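Local coordinates for phenylalanine ammonia-lyase (Rhodosporidium toruloides, PDB 1Y2M), which catalyses the non-oxidative deamination of L-phenylalanine to trans-cinnamate and of L-tyrosine to p-coumarate, releasing ammonia, and works as a homotetramer, at residues 132-137 and 264-269; 189-194 and 219-224. All coordinates share one frame; numbering follows the deposited sequence.

Interaction 1: 132-137 and 264-269; sequences KALLEH and EGLGLV
Leu134 points its side chain at the backbone of the opposing helix where Gly265 sits, and its CD1 methyl stands 4.3 Å from Gly265 CA. The two CA atoms are 6.6 Å apart, the nearest pair between 132-137 and 264-269. A beta carbon built on Gly265 would face Leu134 and lie only 3.0 Å from Leu134 CD1, so the glycine leaves room for that methyl. Leu266 closes in from the flank: its side chain runs at about a right angle to that of Leu134, and Leu266 CD2 is 4.1 Å from Leu134 CD1.

The second meeting is one turn further along 264-269. Leu135 leaves its helix to one side; its first torsion sets CG beside the backbone N, and the second (-168°) extends CD1 and leaves CD2 turned inward, 3.9 Å from Val269 CG1, the two side chains crossing obliquely. No hydrogen bond spans the segments; the join is apolar, between short helical segments whose axes approach to 9.5 Å at 37°. Within 132-137, the His137 ring turns back on its own helix and gives a nearly straight bond (175°) from ND1 to Ala133 O, 3.1 Å away and in the ring plane.

Leu266 also lies about 4 Å, side chain to side chain, from Asn270, which probably binds cinnamate, as in related enzymes, so this contact borders the presumed substrate site. Gln131 OE1 adds a polar link by accepting a hydrogen bond from Gly265 N. Helix 125-138 has a second subunit at its Glu136 and His137, where Glu136 forms a salt bridge with Arg678 of that subunit; within the chain, Leu135 and Val269 rest on helix 215-225, while Leu268 reaches helix 185-197.

Interaction 2: 189-194 and 219-224; sequences EALTNF and SYIAAA
Leu191 CD2 meets Ile221 CG2 at 3.6 Å, methyl against methyl, with the side chains crossing at about a right angle. Ile221 presents this methyl because CG2 lies anti to its backbone N, whereas its CG1 branch is anti to the carbonyl carbon (chi1 -71°). In a second pair, the Phe194 ring comes up to Ala224 with CE2 3.9 Å from Ala224 CB, and its CZ is 3.8 Å from Ala224 O. The carbonyl oxygen approaches the ring obliquely, and the ring touches both the alanine methyl and its backbone. Were Phe194 reduced to an alanine, the space beside Ala224 would probably be left unfilled, and its methyl and carbonyl would lose their aromatic neighbour.

No hydrogen bond crosses between the segments. Each contact involves a side chain of at least one partner, and the CA separations fit this: 8.6 Å for Leu191 and Ile221, 9.4 Å for Phe194 and Ala224. Each helix keeps its own backbone bonds, among them Phe194 N to Ala190 O and Ala224 N to Tyr220 O.

This is a buried, apolar helix-to-helix contact away from the substrate site, joining helix 185-197 to helix 215-225. Further out, Phe194 packs on Ile199 and Ala224 on Ser231, both in loops. Leu191 also touches Met169, Arg172 and Val173 of helix 162-176 and Leu268 of helix 264-269.

How the interactions relate
From the N terminus, the chain first passes through helix 125-138, then helix 185-197 and helix 215-225, and lastly helix 264-269. Interaction 2 closes a short loop, with 24 residues between its segments; interaction 1 closes a longer one of 126 residues, inside which interaction 2 is nested, so the two do not cross. Their centres are 12 Å apart and they touch directly: Leu135 CD1 lies 3.9 Å from Ala223 CA, and Leu268 CD1 lies 3.9 Å from Ala222 CB. Helix 215-225 therefore packs against both partners of interaction 1, so the two contacts tie the four helices into one packed cluster.

Interaction 1: 132-137 and 264-269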
loop_
_atom_site.group_PDB
_atom_site.type_symbol
_atom_site.label_atom_id
_atom_site.label_comp_id
_atom_site.label_asym_id
_atom_site.label_seq_id
_atom_site.Cartn_x
_atom_site.Cartn_y
_atom_site.Cartn_z
ATOM N N LYS B 132 -25.353 -18.877 25.976
ATOM C CA LYS B 132 -24.321 -19.919 25.797
ATOM C C LYS B 132 -24.035 -20.188 24.306
ATOM O O LYS B 132 -22.864 -20.348 23.911
ATOM C CB LYS B 132 -24.717 -21.205 26.524
ATOM C CG LYS B 132 -24.549 -21.049 28.084
ATOM C CD LYS B 132 -25.007 -22.259 28.862
ATOM C CE LYS B 132 -24.859 -22.068 30.366
ATOM N NZ LYS B 132 -25.372 -23.273 31.113
ATOM N N ALA B 133 -25.065 -20.210 23.486
ATOM C CA ALA B 133 -24.829 -20.351 22.013
ATOM C C ALA B 133 -24.100 -19.150 21.442
ATOM O O ALA B 133 -23.323 -19.289 20.506
ATOM C CB ALA B 133 -26.122 -20.559 21.245
ATOM N N LEU B 134 -24.383 -17.955 21.969
ATOM C CA LEU B 134 -23.655 -16.781 21.516
ATOM C C LEU B 134 -22.163 -16.887 21.804
ATOM O O LEU B 134 -21.309 -16.661 20.899
ATOM C CB LEU B 134 -24.230 -15.515 22.152
ATOM C CG LEU B 134 -25.640 -15.179 21.697
ATOM C CD1 LEU B 134 -26.165 -13.936 22.485
ATOM C CD2 LEU B 134 -25.742 -14.937 20.162
ATOM N N LEU B 135 -21.826 -17.290 23.036
ATOM C CA LEU B 135 -20.399 -17.392 23.417
ATOM C C LEU B 135 -19.773 -18.542 22.673
ATOM O O LEU B 135 -18.640 -18.466 22.248
ATOM C CB LEU B 135 -20.204 -17.640 24.933
ATOM C CG LEU B 135 -20.610 -16.523 25.888
ATOM C CD1 LEU B 135 -20.095 -16.810 27.286
ATOM C CD2 LEU B 135 -20.163 -15.184 25.399
ATOM N N GLU B 136 -20.488 -19.660 22.586
ATOM C CA GLU B 136 -19.926 -20.863 21.982
ATOM C C GLU B 136 -19.219 -20.540 20.652
ATOM O O GLU B 136 -18.046 -20.879 20.444
ATOM C CB GLU B 136 -20.992 -21.919 21.727
ATOM C CG GLU B 136 -20.500 -23.185 20.950
ATOM C CD GLU B 136 -21.622 -24.149 20.590
ATOM O OE1 GLU B 136 -22.762 -23.731 20.522
ATOM O OE2 GLU B 136 -21.378 -25.356 20.373
ATOM N N HIS B 137 -19.958 -19.931 19.722
ATOM C CA HIS B 137 -19.429 -19.711 18.365
ATOM C C HIS B 137 -18.334 -18.636 18.298
ATOM O O HIS B 137 -17.551 -18.614 17.344
ATOM C CB HIS B 137 -20.559 -19.461 17.361
ATOM C CG HIS B 137 -21.098 -18.058 17.347
ATOM N ND1 HIS B 137 -22.091 -17.635 18.215
ATOM C CD2 HIS B 137 -20.845 -17.016 16.526
ATOM C CE1 HIS B 137 -22.378 -16.369 17.956
ATOM N NE2 HIS B 137 -21.648 -15.969 16.935
ATOM N N GLU B 264 -27.818 -10.171 28.038
ATOM C CA GLU B 264 -26.461 -9.978 28.572
ATOM C C GLU B 264 -25.307 -10.516 27.718
ATOM O O GLU B 264 -24.220 -9.922 27.678
ATOM C CB GLU B 264 -26.372 -10.475 30.007
ATOM C CG GLU B 264 -27.340 -9.780 30.892
ATOM C CD GLU B 264 -27.160 -10.098 32.378
ATOM O OE1 GLU B 264 -26.789 -11.247 32.728
ATOM O OE2 GLU B 264 -27.416 -9.206 33.199
ATOM N N GLY B 265 -25.556 -11.569 26.947
ATOM C CA GLY B 265 -24.619 -11.997 25.947
ATOM C C GLY B 265 -24.309 -10.895 24.945
ATOM O O GLY B 265 -23.162 -10.511 24.785
ATOM N N LEU B 266 -25.339 -10.366 24.288
ATOM C CA LEU B 266 -25.112 -9.298 23.299
ATOM C C LEU B 266 -24.604 -8.045 23.972
ATOM O O LEU B 266 -23.755 -7.316 23.416
ATOM C CB LEU B 266 -26.372 -8.943 22.513
ATOM C CG LEU B 266 -26.869 -10.003 21.549
ATOM C CD1 LEU B 266 -28.114 -9.493 20.872
ATOM C CD2 LEU B 266 -25.773 -10.378 20.574
ATOM N N GLY B 267 -25.103 -7.778 25.170
ATOM C CA GLY B 267 -24.662 -6.605 25.962
ATOM C C GLY B 267 -23.169 -6.604 26.251
ATOM O O GLY B 267 -22.515 -5.554 26.246
ATOM N N LEU B 268 -22.599 -7.789 26.457
ATOM C CA LEU B 268 -21.189 -7.906 26.738
ATOM C C LEU B 268 -20.362 -8.047 25.499
ATOM O O LEU B 268 -19.254 -7.539 25.471
ATOM C CB LEU B 268 -20.935 -9.108 27.604
ATOM C CG LEU B 268 -21.336 -8.903 29.056
ATOM C CD1 LEU B 268 -21.345 -10.266 29.757
ATOM C CD2 LEU B 268 -20.388 -7.948 29.798
ATOM N N VAL B 269 -20.861 -8.771 24.487
ATOM C CA VAL B 269 -20.028 -9.090 23.321
ATOM C C VAL B 269 -20.077 -8.147 22.125
ATOM O O VAL B 269 -19.117 -8.101 21.349
ATOM C CB VAL B 269 -20.207 -10.578 22.851
ATOM C CG1 VAL B 269 -20.107 -11.496 24.082
ATOM C CG2 VAL B 269 -21.454 -10.756 22.089
#

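Interaction 2: 189-194 and 219-224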
loop_
_atom_site.group_PDB
_atom_site.type_symbol
_atom_site.label_atom_id
_atom_site.label_comp_id
_atom_site.label_asym_id
_atom_site.label_seq_id
_atom_site.Cartn_x
_atom_site.Cartn_y
_atom_site.Cartn_z
ATOM N N GLU B 189 -19.993 -5.330 38.017
ATOM C CA GLU B 189 -19.148 -5.601 39.167
ATOM C C GLU B 189 -18.229 -6.808 38.992
ATOM O O GLU B 189 -17.142 -6.843 39.546
ATOM C CB GLU B 189 -20.002 -5.756 40.448
ATOM C CG GLU B 189 -20.653 -4.454 40.839
ATOM C CD GLU B 189 -21.559 -4.610 42.076
ATOM O OE1 GLU B 189 -22.035 -5.743 42.370
ATOM O OE2 GLU B 189 -21.844 -3.582 42.725
ATOM N N ALA B 190 -18.647 -7.792 38.213
ATOM C CA ALA B 190 -17.769 -8.957 37.939
ATOM C C ALA B 190 -16.527 -8.501 37.188
ATOM O O ALA B 190 -15.409 -8.909 37.479
ATOM C CB ALA B 190 -18.493 -9.973 37.144
ATOM N N LEU B 191 -16.731 -7.597 36.248
ATOM C CA LEU B 191 -15.628 -6.984 35.500
ATOM C C LEU B 191 -14.741 -6.099 36.362
ATOM O O LEU B 191 -13.489 -6.159 36.296
ATOM C CB LEU B 191 -16.170 -6.193 34.290
ATOM C CG LEU B 191 -16.835 -7.079 33.235
ATOM C CD1 LEU B 191 -17.666 -6.206 32.278
ATOM C CD2 LEU B 191 -15.775 -7.894 32.500
ATOM N N THR B 192 -15.374 -5.247 37.169
ATOM C CA THR B 192 -14.548 -4.381 38.016
ATOM C C THR B 192 -13.788 -5.202 39.084
ATOM O O THR B 192 -12.647 -4.882 39.408
ATOM C CB THR B 192 -15.352 -3.170 38.612
ATOM O OG1 THR B 192 -16.380 -3.665 39.485
ATOM C CG2 THR B 192 -15.970 -2.322 37.500
ATOM N N ASN B 193 -14.377 -6.296 39.533
ATOM C CA ASN B 193 -13.647 -7.200 40.452
ATOM C C ASN B 193 -12.473 -7.882 39.754
ATOM O O ASN B 193 -11.389 -7.975 40.344
ATOM C CB ASN B 193 -14.567 -8.219 41.073
ATOM C CG ASN B 193 -15.406 -7.670 42.191
ATOM O OD1 ASN B 193 -15.029 -6.696 42.861
ATOM N ND2 ASN B 193 -16.537 -8.290 42.417
ATOM N N PHE B 194 -12.624 -8.282 38.493
ATOM C CA PHE B 194 -11.469 -8.761 37.732
ATOM C C PHE B 194 -10.393 -7.705 37.663
ATOM O O PHE B 194 -9.206 -7.973 37.908
ATOM C CB PHE B 194 -11.845 -9.202 36.326
ATOM C CG PHE B 194 -12.281 -10.637 36.231
ATOM C CD1 PHE B 194 -12.952 -11.263 37.258
ATOM C CD2 PHE B 194 -12.027 -11.342 35.085
ATOM C CE1 PHE B 194 -13.338 -12.597 37.110
ATOM C CE2 PHE B 194 -12.406 -12.634 34.936
ATOM C CZ PHE B 194 -13.051 -13.267 35.944
ATOM N N SER B 219 -16.163 -11.820 23.704
ATOM C CA SER B 219 -16.707 -13.121 24.150
ATOM C C SER B 219 -15.780 -13.836 25.106
ATOM O O SER B 219 -16.245 -14.482 26.013
ATOM C CB SER B 219 -17.054 -14.024 22.962
ATOM O OG SER B 219 -18.151 -13.417 22.248
ATOM N N TYR B 220 -14.473 -13.727 24.891
ATOM C CA TYR B 220 -13.524 -14.311 25.839
ATOM C C TYR B 220 -13.642 -13.640 27.201
ATOM O O TYR B 220 -13.588 -14.324 28.228
ATOM C CB TYR B 220 -12.084 -14.309 25.326
ATOM C CG TYR B 220 -11.825 -15.388 24.305
ATOM C CD1 TYR B 220 -11.234 -16.566 24.672
ATOM C CD2 TYR B 220 -12.189 -15.229 22.984
ATOM C CE1 TYR B 220 -11.062 -17.572 23.767
ATOM C CE2 TYR B 220 -11.984 -16.236 22.046
ATOM C CZ TYR B 220 -11.416 -17.398 22.453
ATOM O OH TYR B 220 -11.246 -18.424 21.531
ATOM N N ILE B 221 -13.827 -12.317 27.219
ATOM C CA ILE B 221 -14.024 -11.634 28.498
ATOM C C ILE B 221 -15.301 -12.099 29.198
ATOM O O ILE B 221 -15.284 -12.443 30.392
ATOM C CB ILE B 221 -13.996 -10.120 28.292
ATOM C CG1 ILE B 221 -12.581 -9.706 27.963
ATOM C CG2 ILE B 221 -14.500 -9.366 29.488
ATOM C CD1 ILE B 221 -12.433 -8.308 27.314
ATOM N N ALA B 222 -16.384 -12.204 28.457
ATOM C CA ALA B 222 -17.638 -12.658 29.000
ATOM C C ALA B 222 -17.584 -14.097 29.505
ATOM O O ALA B 222 -18.119 -14.437 30.551
ATOM C CB ALA B 222 -18.713 -12.538 27.945
ATOM N N ALA B 223 -16.910 -14.954 28.747
ATOM C CA ALA B 223 -16.722 -16.342 29.161
ATOM C C ALA B 223 -15.934 -16.466 30.489
ATOM O O ALA B 223 -16.212 -17.324 31.301
ATOM C CB ALA B 223 -16.045 -17.117 28.057
ATOM N N ALA B 224 -14.932 -15.602 30.655
ATOM C CA ALA B 224 -14.126 -15.597 31.842
ATOM C C ALA B 224 -14.968 -15.222 33.076
ATOM O O ALA B 224 -14.954 -15.985 34.061
ATOM C CB ALA B 224 -12.931 -14.711 31.692
#